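Local structure of putative aldehyde dehydrogenase (Burkholderia cenocepacia, 4YWE) at residues R295-R300 and A396-V401. The protein probably oxidises aldehydes to carboxylic acids with NAD or NADP as the electron acceptor, as other members of the aldehyde dehydrogenase family do. Sequence-based numbering, arbitrary orientation.
Sequences RVLIER and AAMRFV
Phe400 lays its ring across the backbone of the neighbouring strand, and one face lies over Glu299, whose CA lies over the ring centre, 3.8 Å above its plane. The ring reaches this place because CG falls between the backbone N and the carbonyl carbon (chi1 66°), which swings it toward 295-300; its edge meets the Leu297 carbonyl, with CE2 of Phe400 3.2 Å from Leu297 O. Beside it, Leu297 and Met398 run side by side, CD2 of the leucine 3.6 Å from CG of the methionine. On the side of the sheet that carries Leu297, Met398 and Phe400, Ile264 of strand 261-265 and Ala406 and Leu409 of helix 403-410 pack against the ring, while Phe266 meets it edge-to-face. On the side of Val296, Ala397 and Ile298, Val296 CG1 touches Ala397 CB at 3.6 Å, and Ile298 packs against helix 303-315. Strands 293-299 and 394-400 are parallel neighbours in the middle of the mixed sheet of what is, as in other aldehyde dehydrogenases, the catalytic domain. Backbone bonds join Val296 N to Ala396 O, Met398 N to Val296 O (weak, 3.3 Å), Ile298 N to Met398 O, Phe400 N to Ile298 O, with the donor above the carbonyl plane, and Arg300 N to Phe400 O.

Past this packed interior the contact opens to solvent. There the extended chains of Arg300 and Arg399 bring their guanidinium groups face to face, centres 3.7 Å apart and planes at 12°, with Val401 CB over the opposite face of the Arg300 group. Two probable cations thus share a flat stack in which neither donates to the other; water on the solvent side would be expected to screen the charges, whereas the buried interior is joined by backbone hydrogen bonds and apolar contact.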
ATOM      1  N   ARG A 295     -15.720  26.290  18.427  1.00 19.36           N
ATOM      2  CA  ARG A 295     -17.143  26.031  18.607  1.00 19.28           C
ATOM      3  C   ARG A 295     -17.350  24.807  19.482  1.00 17.21           C
ATOM      4  O   ARG A 295     -16.714  23.773  19.276  1.00 17.34           O
ATOM      5  CB  ARG A 295     -17.843  25.822  17.261  1.00 18.90           C
ATOM      6  CG  ARG A 295     -18.072  27.086  16.452  1.00 19.48           C
ATOM      7  CD  ARG A 295     -18.868  26.773  15.193  1.00 16.75           C
ATOM      8  NE  ARG A 295     -18.174  25.817  14.335  1.00 15.92           N
ATOM      9  CZ  ARG A 295     -18.782  24.921  13.563  1.00 17.26           C
ATOM     10  NH1 ARG A 295     -20.106  24.849  13.541  1.00 19.41           N
ATOM     11  NH2 ARG A 295     -18.065  24.093  12.815  1.00 17.20           N
ATOM     12  N   VAL A 296     -18.239  24.921  20.462  1.00 19.35           N
ATOM     13  CA  VAL A 296     -18.624  23.762  21.252  1.00 20.98           C
ATOM     14  C   VAL A 296     -20.129  23.543  21.114  1.00 22.03           C
ATOM     15  O   VAL A 296     -20.938  24.406  21.460  1.00 25.76           O
ATOM     16  CB  VAL A 296     -18.190  23.905  22.730  1.00 20.34           C
ATOM     17  CG1 VAL A 296     -18.655  25.228  23.322  1.00 18.92           C
ATOM     18  CG2 VAL A 296     -18.692  22.724  23.548  1.00 21.02           C
ATOM     19  N   LEU A 297     -20.491  22.386  20.573  1.00 21.71           N
ATOM     20  CA  LEU A 297     -21.889  22.035  20.363  1.00 20.86           C
ATOM     21  C   LEU A 297     -22.314  21.023  21.418  1.00 16.47           C
ATOM     22  O   LEU A 297     -21.810  19.901  21.449  1.00 16.34           O
ATOM     23  CB  LEU A 297     -22.101  21.472  18.957  1.00 21.32           C
ATOM     24  CG  LEU A 297     -21.414  22.240  17.824  1.00 21.77           C
ATOM     25  CD1 LEU A 297     -21.619  21.539  16.490  1.00 14.87           C
ATOM     26  CD2 LEU A 297     -21.911  23.677  17.760  1.00 23.94           C
ATOM     27  N   ILE A 298     -23.238  21.427  22.283  1.00 18.23           N
ATOM     28  CA  ILE A 298     -23.624  20.608  23.425  1.00 20.17           C
ATOM     29  C   ILE A 298     -25.074  20.160  23.312  1.00 22.32           C
ATOM     30  O   ILE A 298     -25.955  20.964  23.015  1.00 24.36           O
ATOM     31  CB  ILE A 298     -23.407  21.370  24.744  1.00 18.08           C
ATOM     32  CG1 ILE A 298     -22.071  22.113  24.723  1.00 17.56           C
ATOM     33  CG2 ILE A 298     -23.486  20.417  25.925  1.00 18.63           C
ATOM     34  CD1 ILE A 298     -21.932  23.148  25.822  1.00 17.97           C
ATOM     35  N   GLU A 299     -25.321  18.877  23.555  1.00 22.41           N
ATOM     36  CA  GLU A 299     -26.685  18.363  23.587  1.00 24.11           C
ATOM     37  C   GLU A 299     -27.472  19.105  24.664  1.00 23.85           C
ATOM     38  O   GLU A 299     -26.922  19.458  25.706  1.00 23.48           O
ATOM     39  CB  GLU A 299     -26.696  16.855  23.846  1.00 24.79           C
ATOM     40  CG  GLU A 299     -28.077  16.224  23.791  1.00 26.71           C
ATOM     41  CD  GLU A 299     -28.037  14.719  23.958  1.00 28.72           C
ATOM     42  OE1 GLU A 299     -26.929  14.143  23.918  1.00 25.59           O
ATOM     43  OE2 GLU A 299     -29.114  14.110  24.132  1.00 33.79           O
ATOM     44  N   ARG A 300     -28.753  19.345  24.397  1.00 22.41           N
ATOM     45  CA  ARG A 300     -29.591  20.178  25.257  1.00 22.91           C
ATOM     46  C   ARG A 300     -29.601  19.734  26.719  1.00 23.51           C
ATOM     47  O   ARG A 300     -29.609  20.567  27.625  1.00 24.31           O
ATOM     48  CB  ARG A 300     -31.025  20.203  24.724  1.00 24.48           C
ATOM     49  CG  ARG A 300     -31.171  20.853  23.360  1.00 24.89           C
ATOM     50  CD  ARG A 300     -32.632  21.112  23.025  1.00 31.12           C
ATOM     51  NE  ARG A 300     -32.787  21.882  21.795  1.00 37.08           N
ATOM     52  CZ  ARG A 300     -33.954  22.286  21.306  1.00 41.44           C
ATOM     53  NH1 ARG A 300     -35.079  21.997  21.945  1.00 42.78           N
ATOM     54  NH2 ARG A 300     -33.997  22.983  20.179  1.00 42.41           N
ATOM     55  N   ALA A 396     -17.309  29.759  21.109  1.00 19.48           N
ATOM     56  CA  ALA A 396     -18.735  29.964  20.878  1.00 18.31           C
ATOM     57  C   ALA A 396     -19.520  28.718  21.271  1.00 18.17           C
ATOM     58  O   ALA A 396     -19.262  27.626  20.763  1.00 18.38           O
ATOM     59  CB  ALA A 396     -18.996  30.324  19.423  1.00 15.69           C
ATOM     60  N   ALA A 397     -20.480  28.887  22.174  1.00 19.85           N
ATOM     61  CA  ALA A 397     -21.266  27.765  22.672  1.00 18.79           C
ATOM     62  C   ALA A 397     -22.723  27.857  22.231  1.00 18.88           C
ATOM     63  O   ALA A 397     -23.315  28.937  22.223  1.00 19.78           O
ATOM     64  CB  ALA A 397     -21.177  27.693  24.189  1.00 20.02           C
ATOM     65  N   MET A 398     -23.291  26.711  21.869  1.00 17.25           N
ATOM     66  CA  MET A 398     -24.690  26.621  21.466  1.00 17.68           C
ATOM     67  C   MET A 398     -25.169  25.181  21.628  1.00 22.43           C
ATOM     68  O   MET A 398     -24.357  24.264  21.746  1.00 22.65           O
ATOM     69  CB  MET A 398     -24.872  27.085  20.021  1.00 22.30           C
ATOM     70  CG  MET A 398     -24.189  26.189  19.003  1.00 20.20           C
ATOM     71  SD  MET A 398     -24.134  26.908  17.352  1.00 23.57           S
ATOM     72  CE  MET A 398     -22.905  28.192  17.580  1.00 23.13           C
ATOM     73  N   ARG A 399     -26.483  24.982  21.625  1.00 22.38           N
ATOM     74  CA  ARG A 399     -27.044  23.653  21.859  1.00 23.62           C
ATOM     75  C   ARG A 399     -27.550  22.984  20.580  1.00 21.58           C
ATOM     76  O   ARG A 399     -27.748  23.641  19.557  1.00 18.38           O
ATOM     77  CB  ARG A 399     -28.184  23.735  22.879  1.00 27.29           C
ATOM     78  CG  ARG A 399     -29.399  24.508  22.393  1.00 30.93           C
ATOM     79  CD  ARG A 399     -30.497  24.535  23.447  1.00 38.16           C
ATOM     80  NE  ARG A 399     -31.760  25.032  22.908  1.00 42.84           N
ATOM     81  CZ  ARG A 399     -32.914  25.015  23.567  1.00 41.81           C
ATOM     82  NH1 ARG A 399     -32.972  24.525  24.798  1.00 41.54           N
ATOM     83  NH2 ARG A 399     -34.013  25.488  22.995  1.00 41.06           N
ATOM     84  N   PHE A 400     -27.743  21.668  20.648  1.00 19.27           N
ATOM     85  CA  PHE A 400     -28.392  20.920  19.573  1.00 18.74           C
ATOM     86  C   PHE A 400     -29.310  19.851  20.166  1.00 23.56           C
ATOM     87  O   PHE A 400     -29.097  19.396  21.289  1.00 22.55           O
ATOM     88  CB  PHE A 400     -27.360  20.289  18.627  1.00 25.00           C
ATOM     89  CG  PHE A 400     -26.502  19.221  19.262  1.00 22.17           C
ATOM     90  CD1 PHE A 400     -26.942  17.907  19.338  1.00 20.44           C
ATOM     91  CD2 PHE A 400     -25.243  19.526  19.752  1.00 19.66           C
ATOM     92  CE1 PHE A 400     -26.154  16.927  19.911  1.00 22.23           C
ATOM     93  CE2 PHE A 400     -24.449  18.548  20.324  1.00 17.17           C
ATOM     94  CZ  PHE A 400     -24.906  17.247  20.403  1.00 17.55           C
ATOM     95  N   VAL A 401     -30.324  19.450  19.405  1.00 19.89           N
ATOM     96  CA  VAL A 401     -31.326  18.522  19.915  1.00 25.72           C
ATOM     97  C   VAL A 401     -30.947  17.065  19.635  1.00 25.70           C
ATOM     98  O   VAL A 401     -31.147  16.197  20.485  1.00 29.70           O
ATOM     99  CB  VAL A 401     -32.728  18.852  19.340  1.00 27.05           C
ATOM    100  CG1 VAL A 401     -32.715  18.847  17.817  1.00 27.86           C
ATOM    101  CG2 VAL A 401     -33.776  17.887  19.880  1.00 28.27           C
TER